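Local coordinates for uncharacterized protein (Treponema denticola ATCC 35404, PDB 6R9N), which acts as an iron and oxygen sensor for bacterial chemotaxis, using a di-iron centre that stabilises a bound peroxy species, at residues 186-189 and 190-193; 248-251 and 252-255. All coordinates share one frame; numbering follows the deposited sequence.

Following the chain from the N terminus, both interactions come late in this metallo-beta-lactamase-type fold: interaction 1 follows the whole first sheet and four of the six strands of the second, interaction 2 all of them. Interaction 1 is a local contact in helix 185-199, spanning its kink at Pro190, and it turns its apolar side to helix 232-242. The chain then runs through helix 203-215, the short strands 220-222 and 229-230, and helix 232-242 before reaching interaction 2, the helical turns at the C terminus, which lean against the second subunit. Neither contact closes a long loop. The centres of interaction 1 and interaction 2 are about 22 Å apart; they follow in series, neither nested nor crossed.

Interaction 1: 186-189 and 190-193; sequences EKHL and PLIE
A proline kink in helix 185-199 brings Pro190 against the carbonyls of the preceding turn. Its ring nitrogen carries no hydrogen, and Pro190 CD takes up the room where an N-H would sit, 3.4 Å from Glu186 O and 3.2 Å from Lys187 O. Just beyond, the backbone tightens to i to i+3 bonding: Leu191 N donates to His188 O at 2.8 Å, and Ile192 N to Leu189 O at 3.0 Å. Leu189 O also receives a weak bond from Glu193 N, so one carbonyl serves two donors where the helix resumes.

On the inner side, the first torsion of His188, chi1 -162°, sends the ring away from its own amide nitrogen and on toward Ile192, whose CG2 lies 3.5 Å from His188 NE2 in an oblique approach. The other arm of Ile192 ends in CD1, 3.9 Å from Leu189 CD1. Branched and compact, Ile192 thus packs against both neighbours. Tyr229 meets the imidazole ring. Pro190 has no N-H to give, so the bend falls on the backbone, where the N-H groups of Leu191 and Ile192 turn to carbonyls three residues back, while Leu189 and Ile192 pack on Trp240 of helix 232-242, Ile192 also on Phe237.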
ATOM      1  N   GLU A 186      24.332  16.017   0.330  1.00 36.25           N
ATOM      2  CA  GLU A 186      24.365  16.166  -1.120  1.00 37.69           C
ATOM      3  C   GLU A 186      24.676  14.850  -1.811  1.00 36.00           C
ATOM      4  O   GLU A 186      24.133  14.584  -2.884  1.00 37.71           O
ATOM      5  CB  GLU A 186      25.397  17.217  -1.539  1.00 45.43           C
ATOM      6  CG  GLU A 186      25.059  18.629  -1.159  1.00 41.66           C
ATOM      7  CD  GLU A 186      23.844  19.130  -1.893  1.00 49.37           C
ATOM      8  OE1 GLU A 186      23.641  18.723  -3.062  1.00 46.70           O
ATOM      9  OE2 GLU A 186      23.083  19.923  -1.297  1.00 51.99           O
ATOM     10  N   LYS A 187      25.530  14.007  -1.224  1.00 38.27           N
ATOM     11  CA  LYS A 187      25.772  12.706  -1.840  1.00 37.09           C
ATOM     12  C   LYS A 187      24.584  11.771  -1.647  1.00 35.77           C
ATOM     13  O   LYS A 187      24.360  10.866  -2.461  1.00 35.41           O
ATOM     14  CB  LYS A 187      27.032  12.064  -1.259  1.00 38.35           C
ATOM     15  CG  LYS A 187      28.314  12.363  -2.011  1.00 45.97           C
ATOM     16  CD  LYS A 187      29.341  11.242  -1.833  1.00 49.60           C
ATOM     17  CE  LYS A 187      30.751  11.719  -2.173  1.00 58.19           C
ATOM     18  NZ  LYS A 187      31.732  11.386  -1.094  1.00 57.00           N
ATOM     19  N   HIS A 188      23.829  11.959  -0.561  1.00 36.60           N
ATOM     20  CA  HIS A 188      22.664  11.123  -0.299  1.00 36.13           C
ATOM     21  C   HIS A 188      21.463  11.516  -1.144  1.00 31.74           C
ATOM     22  O   HIS A 188      20.649  10.654  -1.487  1.00 35.72           O
ATOM     23  CB  HIS A 188      22.291  11.212   1.175  1.00 33.62           C
ATOM     24  CG  HIS A 188      21.411  10.099   1.640  1.00 33.54           C
ATOM     25  ND1 HIS A 188      21.839   8.790   1.701  1.00 31.51           N
ATOM     26  CD2 HIS A 188      20.132  10.100   2.083  1.00 28.54           C
ATOM     27  CE1 HIS A 188      20.862   8.033   2.166  1.00 29.02           C
ATOM     28  NE2 HIS A 188      19.817   8.805   2.406  1.00 31.30           N
ATOM     29  N   LEU A 189      21.342  12.795  -1.491  1.00 32.88           N
ATOM     30  CA  LEU A 189      20.148  13.293  -2.172  1.00 32.38           C
ATOM     31  C   LEU A 189      19.751  12.483  -3.397  1.00 34.29           C
ATOM     32  O   LEU A 189      18.548  12.206  -3.550  1.00 32.68           O
ATOM     33  CB  LEU A 189      20.341  14.768  -2.547  1.00 31.54           C
ATOM     34  CG  LEU A 189      19.129  15.705  -2.510  1.00 39.93           C
ATOM     35  CD1 LEU A 189      18.176  15.360  -1.390  1.00 33.80           C
ATOM     36  CD2 LEU A 189      19.607  17.142  -2.348  1.00 39.69           C
ATOM     37  N   PRO A 190      20.660  12.087  -4.297  1.00 32.73           N
ATOM     38  CA  PRO A 190      20.224  11.297  -5.463  1.00 34.77           C
ATOM     39  C   PRO A 190      19.586   9.970  -5.096  1.00 34.69           C
ATOM     40  O   PRO A 190      18.916   9.375  -5.941  1.00 36.01           O
ATOM     41  CB  PRO A 190      21.522  11.077  -6.259  1.00 35.85           C
ATOM     42  CG  PRO A 190      22.482  12.096  -5.743  1.00 34.37           C
ATOM     43  CD  PRO A 190      22.119  12.284  -4.301  1.00 35.12           C
ATOM     44  N   LEU A 191      19.812   9.462  -3.882  1.00 37.24           N
ATOM     45  CA  LEU A 191      19.209   8.200  -3.466  1.00 36.83           C
ATOM     46  C   LEU A 191      17.772   8.362  -2.971  1.00 32.96           C
ATOM     47  O   LEU A 191      17.019   7.380  -2.935  1.00 35.96           O
ATOM     48  CB  LEU A 191      20.082   7.552  -2.386  1.00 34.46           C
ATOM     49  CG  LEU A 191      21.577   7.465  -2.701  1.00 37.38           C
ATOM     50  CD1 LEU A 191      22.292   6.671  -1.623  1.00 37.11           C
ATOM     51  CD2 LEU A 191      21.824   6.854  -4.075  1.00 35.30           C
ATOM     52  N   ILE A 192      17.366   9.577  -2.623  1.00 29.70           N
ATOM     53  CA  ILE A 192      16.060   9.817  -2.027  1.00 30.50           C
ATOM     54  C   ILE A 192      15.190  10.748  -2.857  1.00 31.60           C
ATOM     55  O   ILE A 192      13.980  10.825  -2.601  1.00 28.64           O
ATOM     56  CB  ILE A 192      16.197  10.365  -0.585  1.00 27.71           C
ATOM     57  CG1 ILE A 192      16.633  11.835  -0.606  1.00 29.87           C
ATOM     58  CG2 ILE A 192      17.182   9.501   0.225  1.00 27.10           C
ATOM     59  CD1 ILE A 192      16.652  12.517   0.787  1.00 28.12           C
ATOM     60  N   GLU A 193      15.747  11.464  -3.833  1.00 29.15           N
ATOM     61  CA  GLU A 193      14.998  12.542  -4.477  1.00 31.83           C
ATOM     62  C   GLU A 193      13.850  12.003  -5.333  1.00 29.02           C
ATOM     63  O   GLU A 193      12.687  12.394  -5.153  1.00 28.43           O
ATOM     64  CB  GLU A 193      15.945  13.397  -5.317  1.00 36.58           C
ATOM     65  CG  GLU A 193      15.298  14.679  -5.832  1.00 43.41           C
ATOM     66  CD  GLU A 193      16.243  15.485  -6.699  1.00 62.27           C
ATOM     67  OE1 GLU A 193      16.105  16.731  -6.729  1.00 66.24           O
ATOM     68  OE2 GLU A 193      17.130  14.870  -7.334  1.00 67.83           O
TER

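Interaction 2: 248-251 and 252-255; sequences TDYI and ENLF
Glu252 folds back over the preceding turn of the 3-10 helical segment near the C terminus, reaching Tyr250. Glu252 CB lies 3.7 Å from Ile251 C. A chi1 of 74° tucks CG in over the backbone, and a bend at the next bond swings the chain back, bringing Glu252 CD to 3.9 Å from Tyr250 C. At the tip, Glu252 OE1 rests 3.5 Å from Ile251 N without the angle for a hydrogen bond, whereas Glu252 OE2 comes to the edge of the tyrosine ring, in its plane, 3.9 Å from Tyr250 CD2. The carboxylate is turned 73° from that ring. A flexible acidic chain suits this exposed place, where it can lie over the backbone with its charge at the surface.

Asn253 suits its place because its flat amide can lie along the flat tyrosine ring, the planes 16° apart, with Asn253 ND2 3.4 Å from Tyr250 CB. Two backbone bonds set the 3-10 pitch, Asn253 N to Tyr250 O and Leu254 N to Ile251 O. Apolar Leu254 and Phe255 fit a subunit interface, meeting Phe146 and Tyr212 of the second subunit; Thr248 packs on Ile205 there, and its O accepts a hydrogen bond from Lys204 of that subunit. Within the turn, the Phe255 ring offers its edge to a carbonyl, with Phe255 CD2 3.9 Å from Ile251 O.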
ATOM      1  N   THR A 248       1.124  14.896  -6.474  1.00 29.25           N
ATOM      2  CA  THR A 248       0.096  15.568  -7.247  1.00 31.39           C
ATOM      3  C   THR A 248       0.452  17.020  -7.573  1.00 32.84           C
ATOM      4  O   THR A 248      -0.256  17.652  -8.362  1.00 32.91           O
ATOM      5  CB  THR A 248      -1.226  15.430  -6.493  1.00 29.36           C
ATOM      6  OG1 THR A 248      -2.310  15.527  -7.415  1.00 45.80           O
ATOM      7  CG2 THR A 248      -1.358  16.482  -5.438  1.00 25.71           C
ATOM      8  N   ASP A 249       1.523  17.567  -6.986  1.00 31.50           N
ATOM      9  CA  ASP A 249       2.069  18.831  -7.464  1.00 30.56           C
ATOM     10  C   ASP A 249       2.503  18.740  -8.921  1.00 32.44           C
ATOM     11  O   ASP A 249       2.625  19.771  -9.583  1.00 33.43           O
ATOM     12  CB  ASP A 249       3.263  19.272  -6.614  1.00 29.21           C
ATOM     13  CG  ASP A 249       2.885  19.562  -5.170  1.00 32.62           C
ATOM     14  OD1 ASP A 249       1.674  19.721  -4.874  1.00 31.74           O
ATOM     15  OD2 ASP A 249       3.809  19.633  -4.326  1.00 30.13           O
ATOM     16  N   TYR A 250       2.815  17.545  -9.412  1.00 31.31           N
ATOM     17  CA  TYR A 250       3.173  17.367 -10.813  1.00 36.37           C
ATOM     18  C   TYR A 250       2.078  16.577 -11.509  1.00 35.09           C
ATOM     19  O   TYR A 250       2.351  15.570 -12.173  1.00 36.33           O
ATOM     20  CB  TYR A 250       4.518  16.654 -10.942  1.00 35.21           C
ATOM     21  CG  TYR A 250       5.681  17.475 -10.417  1.00 41.86           C
ATOM     22  CD1 TYR A 250       6.297  17.157  -9.214  1.00 36.39           C
ATOM     23  CD2 TYR A 250       6.146  18.587 -11.120  1.00 45.22           C
ATOM     24  CE1 TYR A 250       7.355  17.910  -8.726  1.00 40.86           C
ATOM     25  CE2 TYR A 250       7.202  19.354 -10.637  1.00 45.27           C
ATOM     26  CZ  TYR A 250       7.803  19.009  -9.442  1.00 46.39           C
ATOM     27  OH  TYR A 250       8.849  19.765  -8.969  1.00 45.00           O
ATOM     28  N   ILE A 251       0.833  17.039 -11.384  1.00 32.88           N
ATOM     29  CA  ILE A 251      -0.295  16.218 -11.799  1.00 31.62           C
ATOM     30  C   ILE A 251      -0.274  15.961 -13.298  1.00 36.90           C
ATOM     31  O   ILE A 251      -0.827  14.959 -13.762  1.00 36.52           O
ATOM     32  CB  ILE A 251      -1.619  16.874 -11.350  1.00 34.18           C
ATOM     33  CG1 ILE A 251      -2.797  15.927 -11.569  1.00 30.24           C
ATOM     34  CG2 ILE A 251      -1.849  18.197 -12.061  1.00 31.43           C
ATOM     35  CD1 ILE A 251      -3.900  16.184 -10.624  1.00 31.74           C
ATOM     36  N   GLU A 252       0.397  16.817 -14.071  1.00 33.84           N
ATOM     37  CA  GLU A 252       0.471  16.587 -15.510  1.00 36.97           C
ATOM     38  C   GLU A 252       1.316  15.361 -15.849  1.00 37.11           C
ATOM     39  O   GLU A 252       1.140  14.787 -16.926  1.00 35.71           O
ATOM     40  CB  GLU A 252       0.984  17.857 -16.209  1.00 37.39           C
ATOM     41  CG  GLU A 252       2.481  18.149 -16.034  1.00 42.01           C
ATOM     42  CD  GLU A 252       2.846  18.751 -14.669  1.00 48.24           C
ATOM     43  OE1 GLU A 252       1.938  19.144 -13.893  1.00 48.97           O
ATOM     44  OE2 GLU A 252       4.061  18.819 -14.371  1.00 51.90           O
ATOM     45  N   ASN A 253       2.208  14.935 -14.949  1.00 33.56           N
ATOM     46  CA  ASN A 253       2.960  13.697 -15.112  1.00 35.22           C
ATOM     47  C   ASN A 253       2.157  12.445 -14.780  1.00 34.47           C
ATOM     48  O   ASN A 253       2.624  11.341 -15.086  1.00 34.02           O
ATOM     49  CB  ASN A 253       4.209  13.711 -14.224  1.00 37.02           C
ATOM     50  CG  ASN A 253       5.193  14.797 -14.616  1.00 43.59           C
ATOM     51  OD1 ASN A 253       5.227  15.232 -15.771  1.00 39.91           O
ATOM     52  ND2 ASN A 253       5.992  15.252 -13.652  1.00 40.01           N
ATOM     53  N   LEU A 254       1.006  12.577 -14.125  1.00 30.44           N
ATOM     54  CA  LEU A 254       0.233  11.427 -13.661  1.00 30.77           C
ATOM     55  C   LEU A 254      -0.903  11.055 -14.599  1.00 30.81           C
ATOM     56  O   LEU A 254      -1.664  10.126 -14.292  1.00 25.75           O
ATOM     57  CB  LEU A 254      -0.336  11.690 -12.267  1.00 28.14           C
ATOM     58  CG  LEU A 254       0.660  12.075 -11.180  1.00 27.84           C
ATOM     59  CD1 LEU A 254      -0.134  12.399  -9.916  1.00 28.59           C
ATOM     60  CD2 LEU A 254       1.665  10.943 -10.944  1.00 26.84           C
ATOM     61  N   PHE A 255      -1.081  11.797 -15.690  1.00 29.56           N
ATOM     62  CA  PHE A 255      -2.068  11.449 -16.709  1.00 32.99           C
ATOM     63  C   PHE A 255      -1.476  11.708 -18.099  1.00 35.75           C
ATOM     64  O   PHE A 255      -1.906  11.094 -19.086  1.00 38.11           O
ATOM     65  CB  PHE A 255      -3.367  12.244 -16.535  1.00 27.37           C
ATOM     66  CG  PHE A 255      -4.147  11.905 -15.284  1.00 31.00           C
ATOM     67  CD1 PHE A 255      -5.058  10.855 -15.274  1.00 29.89           C
ATOM     68  CD2 PHE A 255      -3.994  12.661 -14.126  1.00 32.91           C
ATOM     69  CE1 PHE A 255      -5.813  10.550 -14.118  1.00 30.83           C
ATOM     70  CE2 PHE A 255      -4.735  12.365 -12.960  1.00 35.21           C
ATOM     71  CZ  PHE A 255      -5.647  11.300 -12.961  1.00 31.12           C
TER